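Local coordinates for hypothetical protein (Geobacillus stearothermophilus, PDB 1U84) that is of unknown function but folds as a small all-helical single-chain protein of a family known as DUF1871, at residues E64-F68 with P69-K73; Q8-R11 with L12-E15; A51-I54 with Q55-E59. All coordinates share one frame; numbering follows the deposited sequence.

Contact 1: E64-F68 with P69-K73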
loop_
_atom_site.group_PDB
_atom_site.type_symbol
_atom_site.label_atom_id
_atom_site.label_comp_id
_atom_site.label_asym_id
_atom_site.label_seq_id
_atom_site.Cartn_x
_atom_site.Cartn_y
_atom_site.Cartn_z
ATOM N N GLU A 64 -6.430 -14.479 0.709
ATOM C CA GLU A 64 -7.486 -13.934 -0.138
ATOM C C GLU A 64 -6.834 -12.972 -1.122
ATOM O O GLU A 64 -6.112 -12.071 -0.705
ATOM C CB GLU A 64 -8.488 -13.161 0.713
ATOM C CG GLU A 64 -9.636 -14.001 1.221
ATOM C CD GLU A 64 -10.438 -13.277 2.263
ATOM O OE1 GLU A 64 -10.273 -12.045 2.379
ATOM O OE2 GLU A 64 -11.228 -13.920 2.977
ATOM N N PRO A 65 -7.070 -13.165 -2.431
ATOM C CA PRO A 65 -6.518 -12.229 -3.409
ATOM C C PRO A 65 -7.436 -11.010 -3.599
ATOM O O PRO A 65 -8.611 -11.165 -3.979
ATOM C CB PRO A 65 -6.444 -13.080 -4.686
ATOM C CG PRO A 65 -7.655 -13.988 -4.563
ATOM C CD PRO A 65 -7.808 -14.275 -3.070
ATOM N N ILE A 66 -6.931 -9.821 -3.296
ATOM C CA ILE A 66 -7.679 -8.602 -3.530
ATOM C C ILE A 66 -7.620 -8.381 -5.044
ATOM O O ILE A 66 -6.548 -8.512 -5.648
ATOM C CB ILE A 66 -7.095 -7.384 -2.758
ATOM C CG1 ILE A 66 -7.193 -7.614 -1.244
ATOM C CG2 ILE A 66 -7.768 -6.105 -3.178
ATOM C CD1 ILE A 66 -6.623 -6.513 -0.371
ATOM N N PRO A 67 -8.760 -8.068 -5.662
ATOM C CA PRO A 67 -8.766 -7.795 -7.109
ATOM C C PRO A 67 -7.658 -6.816 -7.499
ATOM O O PRO A 67 -7.499 -5.773 -6.853
ATOM C CB PRO A 67 -10.117 -7.158 -7.323
ATOM C CG PRO A 67 -10.978 -7.881 -6.323
ATOM C CD PRO A 67 -10.105 -7.915 -5.088
ATOM N N PHE A 68 -6.929 -7.160 -8.555
ATOM C CA PHE A 68 -5.852 -6.311 -9.036
ATOM C C PHE A 68 -6.246 -4.835 -9.179
ATOM O O PHE A 68 -5.479 -3.961 -8.753
ATOM C CB PHE A 68 -5.218 -6.850 -10.333
ATOM C CG PHE A 68 -3.966 -6.112 -10.739
ATOM C CD1 PHE A 68 -2.741 -6.492 -10.228
ATOM C CD2 PHE A 68 -4.042 -5.006 -11.604
ATOM C CE1 PHE A 68 -1.569 -5.804 -10.588
ATOM C CE2 PHE A 68 -2.891 -4.314 -11.962
ATOM C CZ PHE A 68 -1.654 -4.721 -11.448
ATOM N N PRO A 69 -7.380 -4.520 -9.837
ATOM C CA PRO A 69 -7.694 -3.081 -10.004
ATOM C C PRO A 69 -7.881 -2.320 -8.679
ATOM O O PRO A 69 -7.609 -1.131 -8.626
ATOM C CB PRO A 69 -8.981 -3.088 -10.825
ATOM C CG PRO A 69 -8.941 -4.472 -11.574
ATOM C CD PRO A 69 -8.362 -5.387 -10.518
ATOM N N HIS A 70 -8.338 -3.004 -7.628
ATOM C CA HIS A 70 -8.402 -2.383 -6.294
ATOM C C HIS A 70 -6.965 -2.060 -5.802
ATOM O O HIS A 70 -6.731 -0.963 -5.316
ATOM C CB HIS A 70 -9.139 -3.289 -5.290
ATOM C CG HIS A 70 -9.669 -2.551 -4.108
ATOM N ND1 HIS A 70 -10.714 -1.661 -4.206
ATOM C CD2 HIS A 70 -9.328 -2.591 -2.800
ATOM C CE1 HIS A 70 -10.984 -1.170 -3.011
ATOM N NE2 HIS A 70 -10.146 -1.704 -2.144
ATOM N N CYS A 71 -6.054 -3.035 -5.892
ATOM C CA CYS A 71 -4.615 -2.805 -5.613
ATOM C C CYS A 71 -4.053 -1.643 -6.442
ATOM O O CYS A 71 -3.300 -0.820 -5.919
ATOM C CB CYS A 71 -3.819 -4.066 -5.859
ATOM S SG CYS A 71 -4.379 -5.431 -4.765
ATOM N N LEU A 72 -4.412 -1.589 -7.727
ATOM C CA LEU A 72 -3.872 -0.551 -8.613
ATOM C C LEU A 72 -4.287 0.868 -8.207
ATOM O O LEU A 72 -3.452 1.768 -8.276
ATOM C CB LEU A 72 -4.252 -0.848 -10.075
ATOM C CG LEU A 72 -3.649 0.041 -11.144
ATOM C CD1 LEU A 72 -2.133 -0.045 -11.163
ATOM C CD2 LEU A 72 -4.238 -0.406 -12.469
ATOM N N LYS A 73 -5.543 1.079 -7.773
ATOM C CA LYS A 73 -5.954 2.399 -7.293
ATOM C C LYS A 73 -5.106 2.818 -6.106
ATOM O O LYS A 73 -4.620 3.952 -6.042
ATOM C CB LYS A 73 -7.448 2.464 -6.942
ATOM C CG LYS A 73 -8.343 2.629 -8.141
ATOM C CD LYS A 73 -9.810 2.610 -7.688
ATOM C CE LYS A 73 -10.744 2.521 -8.901
ATOM N NZ LYS A 73 -12.166 2.609 -8.419
#

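Contact 2: Q8-R11 with L12-E15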
loop_
_atom_site.group_PDB
_atom_site.type_symbol
_atom_site.label_atom_id
_atom_site.label_comp_id
_atom_site.label_asym_id
_atom_site.label_seq_id
_atom_site.Cartn_x
_atom_site.Cartn_y
_atom_site.Cartn_z
ATOM N N GLN A 8 7.880 12.308 7.884
ATOM C CA GLN A 8 6.530 12.850 7.669
ATOM C C GLN A 8 5.819 12.181 6.481
ATOM O O GLN A 8 4.666 11.724 6.620
ATOM C CB GLN A 8 6.602 14.376 7.499
ATOM C CG GLN A 8 7.542 14.833 6.385
ATOM C CD GLN A 8 8.490 15.942 6.801
ATOM O OE1 GLN A 8 9.113 15.877 7.862
ATOM N NE2 GLN A 8 8.631 16.945 5.946
ATOM N N LEU A 9 6.501 12.112 5.336
ATOM C CA LEU A 9 5.949 11.427 4.165
ATOM C C LEU A 9 5.647 9.959 4.496
ATOM O O LEU A 9 4.574 9.460 4.207
ATOM C CB LEU A 9 6.887 11.502 2.955
ATOM C CG LEU A 9 6.354 10.800 1.702
ATOM C CD1 LEU A 9 5.052 11.428 1.250
ATOM C CD2 LEU A 9 7.407 10.792 0.592
ATOM N N ASN A 10 6.600 9.274 5.110
ATOM C CA ASN A 10 6.350 7.878 5.432
ATOM C C ASN A 10 5.171 7.672 6.357
ATOM O O ASN A 10 4.394 6.748 6.144
ATOM C CB ASN A 10 7.622 7.219 5.976
ATOM C CG ASN A 10 8.688 7.070 4.894
ATOM O OD1 ASN A 10 8.369 7.097 3.708
ATOM N ND2 ASN A 10 9.952 6.973 5.301
ATOM N N ARG A 11 5.028 8.525 7.365
ATOM C CA ARG A 11 3.886 8.361 8.285
ATOM C C ARG A 11 2.573 8.499 7.516
ATOM O O ARG A 11 1.611 7.743 7.765
ATOM C CB ARG A 11 3.965 9.331 9.483
ATOM C CG ARG A 11 5.032 8.943 10.496
ATOM C CD ARG A 11 4.940 9.805 11.782
ATOM N NE ARG A 11 4.916 11.245 11.523
ATOM C CZ ARG A 11 5.991 12.034 11.492
ATOM N NH1 ARG A 11 7.207 11.532 11.696
ATOM N NH2 ARG A 11 5.849 13.341 11.250
ATOM N N LEU A 12 2.535 9.458 6.589
ATOM C CA LEU A 12 1.331 9.690 5.779
ATOM C C LEU A 12 1.038 8.488 4.880
ATOM O O LEU A 12 -0.102 7.998 4.811
ATOM C CB LEU A 12 1.488 10.961 4.946
ATOM C CG LEU A 12 0.213 11.518 4.341
ATOM C CD1 LEU A 12 -0.884 11.655 5.408
ATOM C CD2 LEU A 12 0.569 12.852 3.731
ATOM N N LEU A 13 2.073 7.987 4.210
ATOM C CA LEU A 13 1.914 6.776 3.424
ATOM C C LEU A 13 1.388 5.609 4.271
ATOM O O LEU A 13 0.464 4.913 3.871
ATOM C CB LEU A 13 3.234 6.347 2.753
ATOM C CG LEU A 13 3.718 7.288 1.656
ATOM C CD1 LEU A 13 5.177 7.028 1.406
ATOM C CD2 LEU A 13 2.903 7.097 0.369
ATOM N N LEU A 14 1.989 5.394 5.427
ATOM C CA LEU A 14 1.516 4.335 6.324
ATOM C C LEU A 14 0.054 4.534 6.732
ATOM O O LEU A 14 -0.718 3.558 6.792
ATOM C CB LEU A 14 2.399 4.163 7.564
ATOM C CG LEU A 14 3.808 3.587 7.308
ATOM C CD1 LEU A 14 4.695 3.794 8.530
ATOM C CD2 LEU A 14 3.798 2.108 6.864
ATOM N N GLU A 15 -0.315 5.763 7.057
ATOM C CA GLU A 15 -1.727 6.074 7.363
ATOM C C GLU A 15 -2.669 5.711 6.236
ATOM O O GLU A 15 -3.690 5.039 6.452
ATOM C CB GLU A 15 -1.897 7.536 7.753
ATOM C CG GLU A 15 -1.426 7.850 9.153
ATOM C CD GLU A 15 -1.421 9.356 9.417
ATOM O OE1 GLU A 15 -0.717 10.096 8.680
ATOM O OE2 GLU A 15 -2.116 9.795 10.365
#

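Contact 3: A51-I54 with Q55-E59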
loop_
_atom_site.group_PDB
_atom_site.type_symbol
_atom_site.label_atom_id
_atom_site.label_comp_id
_atom_site.label_asym_id
_atom_site.label_seq_id
_atom_site.Cartn_x
_atom_site.Cartn_y
_atom_site.Cartn_z
ATOM N N ALA A 51 1.302 -2.308 -7.523
ATOM C CA ALA A 51 0.003 -2.956 -7.312
ATOM C C ALA A 51 0.188 -4.465 -7.155
ATOM O O ALA A 51 -0.477 -5.111 -6.318
ATOM C CB ALA A 51 -0.957 -2.653 -8.465
ATOM N N ALA A 52 1.080 -5.059 -7.962
ATOM C CA ALA A 52 1.326 -6.493 -7.858
ATOM C C ALA A 52 1.973 -6.849 -6.506
ATOM O O ALA A 52 1.614 -7.856 -5.905
ATOM C CB ALA A 52 2.163 -6.972 -9.015
ATOM N N ARG A 53 2.863 -5.982 -6.001
ATOM C CA ARG A 53 3.430 -6.208 -4.663
ATOM C C ARG A 53 2.341 -6.139 -3.576
ATOM O O ARG A 53 2.281 -7.002 -2.689
ATOM C CB ARG A 53 4.581 -5.242 -4.324
ATOM C CG ARG A 53 5.890 -5.480 -5.106
ATOM C CD ARG A 53 6.626 -6.788 -4.674
ATOM N NE ARG A 53 6.923 -6.775 -3.243
ATOM C CZ ARG A 53 6.448 -7.658 -2.367
ATOM N NH1 ARG A 53 6.752 -7.551 -1.085
ATOM N NH2 ARG A 53 5.681 -8.669 -2.771
ATOM N N ILE A 54 1.503 -5.106 -3.653
ATOM C CA ILE A 54 0.368 -4.943 -2.730
ATOM C C ILE A 54 -0.486 -6.200 -2.734
ATOM O O ILE A 54 -0.832 -6.751 -1.665
ATOM C CB ILE A 54 -0.486 -3.680 -3.045
ATOM C CG1 ILE A 54 0.347 -2.421 -2.756
ATOM C CG2 ILE A 54 -1.776 -3.683 -2.205
ATOM C CD1 ILE A 54 -0.272 -1.110 -3.284
ATOM N N GLN A 55 -0.812 -6.689 -3.936
ATOM C CA GLN A 55 -1.670 -7.858 -4.031
ATOM C C GLN A 55 -1.013 -9.048 -3.322
ATOM O O GLN A 55 -1.665 -9.724 -2.516
ATOM C CB GLN A 55 -1.962 -8.183 -5.504
ATOM C CG GLN A 55 -3.020 -9.278 -5.674
ATOM C CD GLN A 55 -3.279 -9.562 -7.126
ATOM O OE1 GLN A 55 -2.354 -9.820 -7.883
ATOM N NE2 GLN A 55 -4.544 -9.475 -7.527
ATOM N N SER A 56 0.270 -9.284 -3.576
ATOM C CA SER A 56 0.982 -10.426 -2.967
ATOM C C SER A 56 1.069 -10.336 -1.450
ATOM O O SER A 56 0.858 -11.341 -0.726
ATOM C CB SER A 56 2.377 -10.581 -3.585
ATOM O OG SER A 56 2.270 -10.765 -4.993
ATOM N N ILE A 57 1.392 -9.131 -0.969
ATOM C CA ILE A 57 1.495 -8.845 0.472
ATOM C C ILE A 57 0.176 -9.207 1.172
ATOM O O ILE A 57 0.158 -9.888 2.219
ATOM C CB ILE A 57 1.893 -7.340 0.721
ATOM C CG1 ILE A 57 3.365 -7.115 0.336
ATOM C CG2 ILE A 57 1.618 -6.972 2.187
ATOM C CD1 ILE A 57 3.751 -5.673 0.138
ATOM N N TYR A 58 -0.935 -8.758 0.592
ATOM C CA TYR A 58 -2.236 -8.939 1.243
ATOM C C TYR A 58 -2.755 -10.346 1.025
ATOM O O TYR A 58 -3.431 -10.869 1.917
ATOM C CB TYR A 58 -3.260 -7.868 0.791
ATOM C CG TYR A 58 -3.112 -6.577 1.543
ATOM C CD1 TYR A 58 -2.024 -5.719 1.308
ATOM C CD2 TYR A 58 -4.061 -6.183 2.476
ATOM C CE1 TYR A 58 -1.875 -4.539 2.023
ATOM C CE2 TYR A 58 -3.937 -4.978 3.183
ATOM C CZ TYR A 58 -2.823 -4.154 2.948
ATOM O OH TYR A 58 -2.655 -2.971 3.653
ATOM N N GLU A 59 -2.415 -10.966 -0.109
ATOM C CA GLU A 59 -2.799 -12.371 -0.299
ATOM C C GLU A 59 -2.065 -13.271 0.719
ATOM O O GLU A 59 -2.668 -14.192 1.277
ATOM C CB GLU A 59 -2.543 -12.849 -1.715
ATOM C CG GLU A 59 -3.113 -14.240 -1.905
ATOM C CD GLU A 59 -2.998 -14.737 -3.318
ATOM O OE1 GLU A 59 -2.398 -14.029 -4.167
ATOM O OE2 GLU A 59 -3.510 -15.854 -3.578
HETATM O O HOH W 1 0.280 -9.904 -7.321
HETATM O O HOH W 2 5.452 -9.882 -5.234
#

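Contact 1: E64-F68 with P69-K73
Ile66 reaches forward from the loop onto the first turn of helix 68-85, where His70 and Cys71 receive it. Its CB lies 3.9 Å from Cys71 SG. The branch methyl CG2, set opposite the backbone N, touches both Cys71 SG and His70 CB, each at 3.8 Å. The other arm, CG1 with its tip CD1, turns away from this stretch; the Ile66 side chain also packs on Trp20, Pro22, Phe23 and Tyr58. Pro67 occupies the N-cap position. Its O takes the first alpha-helical bond, from Cys71 N at 3.2 Å, nearly straight at 166° with the donor in the carbonyl plane, and a weak, bent bond from His70 N at 3.0 Å. Phe68 O continues the ladder by taking Leu72 N at 2.8 Å. The Phe68 ring lies on the Leu72 side, CG anti to the backbone N (chi1 -171°), and its CE2 meets Leu72 CD2 obliquely at 4.2 Å. Pro69, with no N-H to give, occupies a first-turn position where none is required. Ile66, just before the N-cap, set against Cys71 five residues on is the pairing of a hydrophobic staple at a helix N-terminus.

Contact 2: Q8-R11 with L12-E15
Leu9 and Leu13 meet at an oblique angle, one turn apart on the amphipathic helix 8-20, and form its i to i+4 apolar ridge. The two leucines are turned differently. Leu9 carries CG anti to its backbone N (chi1 -180°), whereas Leu13 has CG beside its own N (chi1 -68°), which sends CD1 back toward the preceding turn. That methyl stops 4.0 Å from Leu9 CG and also lies near Leu9 O. Leu81 of helix 68-85 touches Leu9, Leu12 and Leu13, and Ala85 packs on Leu9 as well. Leu14, with the same first torsion as Leu13, leans over the preceding turn until its CG is 3.4 Å from Asn10 O; its side chain meets Ala34 and Leu38 of helix 31-41. Leu13 touches both Leu81 and Leu38, at the junction of the two neighbouring helices.

Arg11 and Glu15 belong to the exposed, polar side. The arginine chain bends at chi3 and folds back along the helix, so that one face of its guanidinium looks onto Gln8 CA, 3.7 Å from the plane and off toward the rim. Glu15 lays CG and OE1 against Arg11 O, and its carboxylate does not meet the guanidinium: Arg11 NE and Glu15 OE1 are 6.4 Å apart, so any attraction between the charges is probably weak.

Beneath the side chains run four consecutive alpha-helical bonds, from Leu12, Leu13, Leu14 and Glu15 to the carbonyls of Gln8, Leu9, Asn10 and Arg11. The bond from Leu13 N to Leu9 O is nearly straight at 174°. Glu15 CG sits 3.3 Å from Arg11 O, the carbonyl oxygen that accepts Glu15 N at 2.9 Å.

Contact 3: A51-I54 with Q55-E59
Van der Waals contacts link Arg53 to Ile57 on one flank of helix 47-62. The arginine chain bends at chi2 and chi3, and the two side chains cross at about a right angle, with Ile57 CD1 over one face of the guanidinium. Arg53 NH1 lies 3.7 Å from Ile57 CG1, while Arg53 NH2 comes 3.9 Å from Ser56 CB. On another flank Ile54 and Tyr58 run side by side and point the same way; Ile54 CG2 is 4.1 Å from Tyr58 CD1. The phenol ring turns an edge to the helix backbone, with Tyr58 CD1 3.4 Å from Ile54 O.

Backbone bonds form an unbroken alpha-helical ladder: Gln55, Ser56, Ile57 and Tyr58 donate to Ala51, Ala52, Arg53 and Ile54.

Water-mediated bonds gather on the solvent side. Ala52 O takes the N-H of Ser56 and a proton from a water at 2.8 Å; the same water donates to Gln55 OE1 at 2.7 Å, tying that amide oxygen to the preceding turn. A second water accepts from Arg53 NH2 at 2.8 Å and is weakly bonded to Ser56 OG.

With OE1 on the water and NE2 donating to Ile66 O, both ends of the Gln55 amide are engaged, which would fix its rotation. Ala51 and Gln55 face helix 68-85 through Phe68, Leu72 and Cys71. Ile57 packs on Glu33, Ser36 and Val37 of helix 31-41, and Tyr58 meets Trp20 of helix 8-20 edge-to-face. Ile54, packing on Leu74, Val37 and Trp20, reaches all three other helices.

In the fold
Contacts 1 and 3 are neighbours, their centres about 8 Å apart, and both are partly buried. They touch each other where helix 47-62 meets the start of helix 68-85. Contact 2 lies on the opposite side of the chain's centre, its centre about 21 Å from that of contact 1 and about 19 Å from that of contact 3, and is a surface contact whose leucines reach the far part of helix 68-85 and also helix 31-41. Their chemistry follows place: helix-starting backbone bonds and an apolar pair across the N-cap in contact 1, leucine pairing beside exposed charges in contact 2, and buried isoleucine and tyrosine against a hydrated edge in contact 3.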